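Local coordinates for putative uncharacterized protein (Pseudomonas phage 201phi2-1, PDB 3R4V) that is a phage tubulin-like protein of the tubulin/FtsZ fold, modelled with guanosine-5'-diphosphate in its nucleotide pocket, at residues A[153-158]-A[162-167]; A[176-181]-A[265-270]. All blocks are in the same frame, centred on the assembly; numbering follows the deposited sequence.

Contact 1 (A[153-158]-A[162-167]); sequences VPNTQG and ESINDE. With GDP (guanosine-5'-diphosphate), chain B.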
loop_
_atom_site.group_PDB
_atom_site.type_symbol
_atom_site.label_atom_id
_atom_site.label_comp_id
_atom_site.label_asym_id
_atom_site.label_seq_id
_atom_site.Cartn_x
_atom_site.Cartn_y
_atom_site.Cartn_z
ATOM N N VAL A 153 -6.439 -1.747 -2.765
ATOM C CA VAL A 153 -7.221 -2.971 -2.791
ATOM C C VAL A 153 -8.193 -2.944 -1.617
ATOM O O VAL A 153 -7.776 -3.060 -0.453
ATOM C CB VAL A 153 -6.314 -4.209 -2.669
ATOM C CG1 VAL A 153 -7.144 -5.474 -2.672
ATOM C CG2 VAL A 153 -5.301 -4.239 -3.812
ATOM N N PRO A 154 -9.485 -2.751 -1.909
ATOM C CA PRO A 154 -10.491 -2.710 -0.850
ATOM C C PRO A 154 -10.867 -4.118 -0.426
ATOM O O PRO A 154 -11.010 -4.977 -1.292
ATOM C CB PRO A 154 -11.694 -2.069 -1.541
ATOM C CG PRO A 154 -11.541 -2.444 -2.986
ATOM C CD PRO A 154 -10.057 -2.471 -3.239
ATOM N N ASN A 155 -11.024 -4.343 0.875
ATOM C CA ASN A 155 -11.565 -5.594 1.376
ATOM C C ASN A 155 -13.068 -5.628 1.128
ATOM O O ASN A 155 -13.865 -5.246 1.986
ATOM C CB ASN A 155 -11.285 -5.753 2.873
ATOM C CG ASN A 155 -9.832 -6.059 3.176
ATOM O OD1 ASN A 155 -9.074 -6.462 2.303
ATOM N ND2 ASN A 155 -9.443 -5.885 4.441
ATOM N N THR A 156 -13.450 -6.084 -0.056
ATOM C CA THR A 156 -14.847 -6.103 -0.456
ATOM C C THR A 156 -15.611 -7.143 0.359
ATOM O O THR A 156 -15.112 -8.242 0.602
ATOM C CB THR A 156 -14.991 -6.386 -1.969
ATOM O OG1 THR A 156 -14.268 -7.576 -2.302
ATOM C CG2 THR A 156 -14.429 -5.235 -2.780
ATOM N N GLN A 157 -16.818 -6.793 0.785
ATOM C CA GLN A 157 -17.612 -7.689 1.624
ATOM C C GLN A 157 -17.723 -9.098 1.050
ATOM O O GLN A 157 -18.004 -9.284 -0.134
ATOM C CB GLN A 157 -19.010 -7.119 1.862
ATOM C CG GLN A 157 -19.897 -8.033 2.692
ATOM C CD GLN A 157 -21.286 -7.470 2.909
ATOM O OE1 GLN A 157 -21.507 -6.265 2.794
ATOM N NE2 GLN A 157 -22.235 -8.347 3.224
ATOM N N GLY A 158 -17.494 -10.090 1.904
ATOM C CA GLY A 158 -17.668 -11.479 1.528
ATOM C C GLY A 158 -16.421 -12.152 0.990
ATOM O O GLY A 158 -16.393 -13.372 0.833
ATOM N N GLU A 162 -7.574 -14.120 2.736
ATOM C CA GLU A 162 -6.681 -15.024 2.028
ATOM C C GLU A 162 -6.706 -14.736 0.527
ATOM O O GLU A 162 -5.660 -14.636 -0.121
ATOM C CB GLU A 162 -7.098 -16.474 2.270
ATOM C CG GLU A 162 -6.216 -17.479 1.563
ATOM C CD GLU A 162 -4.814 -17.510 2.135
ATOM O OE1 GLU A 162 -4.620 -17.009 3.266
ATOM O OE2 GLU A 162 -3.905 -18.032 1.454
ATOM N N SER A 163 -7.911 -14.613 -0.020
ATOM C CA SER A 163 -8.083 -14.310 -1.437
ATOM C C SER A 163 -7.461 -12.962 -1.795
ATOM O O SER A 163 -6.723 -12.833 -2.780
ATOM C CB SER A 163 -9.572 -14.326 -1.800
ATOM O OG SER A 163 -9.793 -13.850 -3.116
ATOM N N ILE A 164 -7.746 -11.951 -0.983
ATOM C CA ILE A 164 -7.226 -10.624 -1.249
ATOM C C ILE A 164 -5.701 -10.633 -1.183
ATOM O O ILE A 164 -5.028 -10.039 -2.036
ATOM C CB ILE A 164 -7.836 -9.586 -0.278
ATOM C CG1 ILE A 164 -9.321 -9.410 -0.592
ATOM C CG2 ILE A 164 -7.109 -8.244 -0.374
ATOM C CD1 ILE A 164 -10.187 -9.207 0.625
ATOM N N ASN A 165 -5.153 -11.320 -0.184
ATOM C CA ASN A 165 -3.701 -11.378 -0.013
ATOM C C ASN A 165 -3.041 -12.065 -1.209
ATOM O O ASN A 165 -1.979 -11.645 -1.672
ATOM C CB ASN A 165 -3.326 -12.113 1.275
ATOM C CG ASN A 165 -3.619 -11.299 2.523
ATOM O OD1 ASN A 165 -4.059 -10.150 2.447
ATOM N ND2 ASN A 165 -3.374 -11.898 3.688
ATOM N N ASP A 166 -3.675 -13.129 -1.699
ATOM C CA ASP A 166 -3.175 -13.834 -2.879
ATOM C C ASP A 166 -3.103 -12.894 -4.083
ATOM O O ASP A 166 -2.119 -12.892 -4.824
ATOM C CB ASP A 166 -4.048 -15.059 -3.208
ATOM C CG ASP A 166 -3.739 -16.258 -2.321
ATOM O OD1 ASP A 166 -2.657 -16.283 -1.698
ATOM O OD2 ASP A 166 -4.574 -17.189 -2.257
ATOM N N GLU A 167 -4.145 -12.097 -4.277
ATOM C CA GLU A 167 -4.178 -11.164 -5.398
ATOM C C GLU A 167 -3.059 -10.142 -5.261
ATOM O O GLU A 167 -2.406 -9.777 -6.236
ATOM C CB GLU A 167 -5.519 -10.434 -5.463
ATOM C CG GLU A 167 -5.443 -9.124 -6.241
ATOM C CD GLU A 167 -6.735 -8.334 -6.194
ATOM O OE1 GLU A 167 -6.672 -7.083 -6.243
ATOM O OE2 GLU A 167 -7.810 -8.961 -6.114
HETATM P PB GDP B . -1.964 -3.484 12.007
HETATM O O1B GDP B . -1.109 -4.650 12.446
HETATM O O2B GDP B . -1.244 -2.765 10.897
HETATM O O3B GDP B . -2.244 -2.562 13.188
HETATM O O3A GDP B . -3.387 -4.016 11.509
HETATM P PA GDP B . -3.651 -5.241 10.500
HETATM O O1A GDP B . -3.287 -6.590 11.097
HETATM O O2A GDP B . -2.965 -5.008 9.184
HETATM O "O5'" GDP B . -5.221 -5.138 10.370
HETATM C "C5'" GDP B . -5.868 -3.926 9.946
HETATM C "C4'" GDP B . -7.200 -4.244 9.276
HETATM O "O4'" GDP B . -6.960 -4.854 8.001
HETATM C "C3'" GDP B . -8.039 -5.250 10.047
HETATM O "O3'" GDP B . -8.936 -4.581 10.928
HETATM C "C2'" GDP B . -8.796 -5.973 8.955
HETATM O "O2'" GDP B . -9.941 -5.219 8.560
HETATM C "C1'" GDP B . -7.859 -5.951 7.768
HETATM N N9 GDP B . -6.982 -7.138 7.699
HETATM C C8 GDP B . -6.379 -7.787 8.725
HETATM N N7 GDP B . -5.606 -8.804 8.265
HETATM C C5 GDP B . -5.686 -8.800 6.915
HETATM C C6 GDP B . -5.113 -9.588 5.801
HETATM O O6 GDP B . -4.338 -10.539 6.026
HETATM N N1 GDP B . -5.458 -9.246 4.546
HETATM C C2 GDP B . -6.296 -8.218 4.281
HETATM N N2 GDP B . -6.606 -7.907 2.995
HETATM N N3 GDP B . -6.850 -7.456 5.253
HETATM C C4 GDP B . -6.582 -7.695 6.557
#
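The guanine end of the nucleotide pocket in this tubulin-like fold is built here, where strand 148-154 runs out into a loop and helix 161-178 begins: Asn155 from the loop and Ile164 and Asn165 from the helix meet around the base. Two asparagine amides clamp it. Asn155 takes the sugar side, its OD1 accepting from N2 of GDP at 2.9 Å while its ND2 donates to N3 at 3.1 Å. Asn165 pairs with the Watson-Crick edge, OD1 receiving N1 of GDP at 2.7 Å and ND2 giving a fairly straight bond to O6, 165° at the hydrogen. Each amide thus uses both its ends, which fixes its flip as well as the base. Ile164 packs against the amino group of the base, CG2 3.4 Å from GDP N2. The same methyl lies 3.6 Å from Val153 CG1, the two side chains sliding past each other in opposite directions. Glu167 meets Val153 head-on, OE1 3.9 Å from Val153 CG1; salt bridges hold its OE2 to Arg159 and OE1 to Lys171. The Ile164 and Asn155 side chains cross at about a right angle, with Ile164 CD1 3.4 Å from Asn155 OD1, the same oxygen that accepts from the base.

Contact 2 (A[176-181]-A[265-270]); sequences VLLVNQ and IHFVIN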
loop_
_atom_site.group_PDB
_atom_site.type_symbol
_atom_site.label_atom_id
_atom_site.label_comp_id
_atom_site.label_asym_id
_atom_site.label_seq_id
_atom_site.Cartn_x
_atom_site.Cartn_y
_atom_site.Cartn_z
ATOM N N VAL A 176 7.810 -6.915 -9.402
ATOM C CA VAL A 176 9.165 -7.450 -9.251
ATOM C C VAL A 176 9.707 -7.812 -10.622
ATOM O O VAL A 176 10.868 -7.557 -10.927
ATOM C CB VAL A 176 9.216 -8.662 -8.296
ATOM C CG1 VAL A 176 10.572 -9.355 -8.372
ATOM C CG2 VAL A 176 8.931 -8.198 -6.858
ATOM N N LEU A 177 8.836 -8.363 -11.458
ATOM C CA LEU A 177 9.205 -8.708 -12.836
ATOM C C LEU A 177 9.531 -7.442 -13.627
ATOM O O LEU A 177 10.578 -7.346 -14.282
ATOM C CB LEU A 177 8.059 -9.462 -13.504
ATOM C CG LEU A 177 8.143 -9.623 -15.016
ATOM C CD1 LEU A 177 9.289 -10.559 -15.358
ATOM C CD2 LEU A 177 6.815 -10.143 -15.564
ATOM N N LEU A 178 8.628 -6.468 -13.558
ATOM C CA LEU A 178 8.812 -5.187 -14.234
ATOM C C LEU A 178 10.198 -4.604 -13.990
ATOM O O LEU A 178 10.855 -4.150 -14.935
ATOM C CB LEU A 178 7.740 -4.181 -13.787
ATOM C CG LEU A 178 7.913 -2.731 -14.268
ATOM C CD1 LEU A 178 7.818 -2.671 -15.792
ATOM C CD2 LEU A 178 6.880 -1.783 -13.625
ATOM N N VAL A 179 10.634 -4.596 -12.727
ATOM C CA VAL A 179 11.874 -3.917 -12.339
ATOM C C VAL A 179 13.093 -4.856 -12.266
ATOM O O VAL A 179 14.111 -4.518 -11.665
ATOM C CB VAL A 179 11.679 -3.097 -11.023
ATOM C CG1 VAL A 179 10.470 -2.175 -11.177
ATOM C CG2 VAL A 179 11.453 -4.028 -9.844
ATOM N N ASN A 180 12.998 -6.020 -12.908
ATOM C CA ASN A 180 14.105 -6.986 -12.890
ATOM C C ASN A 180 15.284 -6.664 -13.836
ATOM O O ASN A 180 16.273 -7.396 -13.875
ATOM C CB ASN A 180 13.593 -8.421 -13.095
ATOM C CG ASN A 180 13.415 -8.801 -14.580
ATOM O OD1 ASN A 180 13.647 -8.001 -15.489
ATOM N ND2 ASN A 180 13.010 -10.045 -14.815
ATOM N N GLN A 181 15.164 -5.570 -14.585
ATOM C CA GLN A 181 16.261 -4.998 -15.373
ATOM C C GLN A 181 16.720 -5.893 -16.519
ATOM O O GLN A 181 17.809 -5.709 -17.066
ATOM C CB GLN A 181 17.442 -4.609 -14.468
ATOM C CG GLN A 181 17.071 -3.590 -13.382
ATOM C CD GLN A 181 18.254 -3.129 -12.542
ATOM O OE1 GLN A 181 19.407 -3.262 -12.943
ATOM N NE2 GLN A 181 17.967 -2.581 -11.366
ATOM N N ILE A 265 1.834 -6.900 -20.072
ATOM C CA ILE A 265 1.454 -6.339 -18.776
ATOM C C ILE A 265 1.598 -4.830 -18.892
ATOM O O ILE A 265 2.625 -4.352 -19.372
ATOM C CB ILE A 265 2.350 -6.851 -17.611
ATOM C CG1 ILE A 265 2.540 -8.370 -17.685
ATOM C CG2 ILE A 265 1.763 -6.443 -16.244
ATOM C CD1 ILE A 265 3.590 -8.911 -16.739
ATOM N N HIS A 266 0.569 -4.092 -18.478
ATOM C CA HIS A 266 0.577 -2.630 -18.528
ATOM C C HIS A 266 0.444 -2.073 -17.136
ATOM O O HIS A 266 -0.461 -2.456 -16.400
ATOM C CB HIS A 266 -0.581 -2.123 -19.389
ATOM C CG HIS A 266 -0.640 -2.767 -20.743
ATOM N ND1 HIS A 266 0.120 -2.332 -21.808
ATOM C CD2 HIS A 266 -1.342 -3.831 -21.192
ATOM C CE1 HIS A 266 -0.119 -3.095 -22.858
ATOM N NE2 HIS A 266 -0.999 -4.018 -22.511
ATOM N N PHE A 267 1.340 -1.158 -16.788
ATOM C CA PHE A 267 1.354 -0.552 -15.462
ATOM C C PHE A 267 0.978 0.903 -15.663
ATOM O O PHE A 267 1.790 1.698 -16.153
ATOM C CB PHE A 267 2.760 -0.675 -14.876
ATOM C CG PHE A 267 3.256 -2.102 -14.771
ATOM C CD1 PHE A 267 3.819 -2.741 -15.870
ATOM C CD2 PHE A 267 3.152 -2.800 -13.587
ATOM C CE1 PHE A 267 4.276 -4.048 -15.773
ATOM C CE2 PHE A 267 3.605 -4.109 -13.481
ATOM C CZ PHE A 267 4.163 -4.738 -14.574
ATOM N N VAL A 268 -0.260 1.242 -15.344
ATOM C CA VAL A 268 -0.782 2.563 -15.676
ATOM C C VAL A 268 -1.030 3.353 -14.410
ATOM O O VAL A 268 -1.685 2.871 -13.495
ATOM C CB VAL A 268 -2.092 2.453 -16.445
ATOM C CG1 VAL A 268 -2.487 3.828 -17.014
ATOM C CG2 VAL A 268 -1.958 1.411 -17.564
ATOM N N ILE A 269 -0.472 4.555 -14.349
ATOM C CA ILE A 269 -0.650 5.419 -13.185
ATOM C C ILE A 269 -1.646 6.528 -13.547
ATOM O O ILE A 269 -1.487 7.187 -14.563
ATOM C CB ILE A 269 0.705 6.041 -12.744
ATOM C CG1 ILE A 269 1.704 4.942 -12.368
ATOM C CG2 ILE A 269 0.512 7.046 -11.586
ATOM C CD1 ILE A 269 3.098 5.433 -12.046
ATOM N N ASN A 270 -2.663 6.734 -12.709
ATOM C CA ASN A 270 -3.536 7.897 -12.843
ATOM C C ASN A 270 -3.815 8.430 -11.451
ATOM O O ASN A 270 -3.210 7.950 -10.502
ATOM C CB ASN A 270 -4.832 7.557 -13.576
ATOM C CG ASN A 270 -5.788 6.746 -12.746
ATOM O OD1 ASN A 270 -5.417 6.174 -11.717
ATOM N ND2 ASN A 270 -7.040 6.675 -13.198
#
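Helix-on-sheet packing joins the two halves of the tubulin-like fold at this point: the C-terminal end of helix 161-178, which probably corresponds to the core helix H7 linking the two domains in tubulin and FtsZ, lays Leu177 and Leu178 against Ile265 and Phe267 of strand 264-270, a strand of the C-terminal domain. The tight part is Leu178 on the phenylalanine ring. The two side chains come from opposite directions, and Leu178 CD2 sits almost squarely over one face, 3.7 Å from the centroid of the Phe267 ring and 7° off its normal, a CH-pi contact. The rest of the leucine follows the same ring outward, with CD1 lying 3.8 Å from Phe267 CE1 and CB 3.7 Å from Phe267 CZ. A chi1 of 172° puts Leu178 CG anti to the backbone N, and chi2 of 64° then sets CD2 over the ring. Leu230 and Leu232 of strand 228-233 and Trp194 of helix 188-195 also touch Leu178.

The looser side begins where the helix stops. Val179 is the first residue to leave helical angles, and from there the chain turns away from the strand. Asn180 and Gln181, both partly exposed, make polar contacts elsewhere, with Asp257 and Asp82 respectively. On the strand, alternation sends His266 to the other face of the sheet, where it bonds to Ser231. Back in the interior, beside the Leu178–Phe267 pair, is a smaller but still buried touch between methyl ends, Leu177 CD2 meeting Ile265 CD1 at 3.6 Å.

Helix 161-178 is the shared element: contact 1 uses its first turns, beside the base of GDP, and contact 2 its last turn, against the C-terminal domain. The two lie in series along the chain, their centres 21 Å apart and their nearest atoms about 11 Å apart, so they do not touch. Both also reach the same mixed sheet, contact 1 through strand 148-154 and contact 2 through strand 264-270, with strand 208-214 lying between these two in the sheet order. One helix therefore spans from nucleotide pocket to second domain, as H7 does in tubulin and FtsZ. Contact 1 adds hydrogen bonds from two side-chain amides to the base, while contact 2 is wholly apolar.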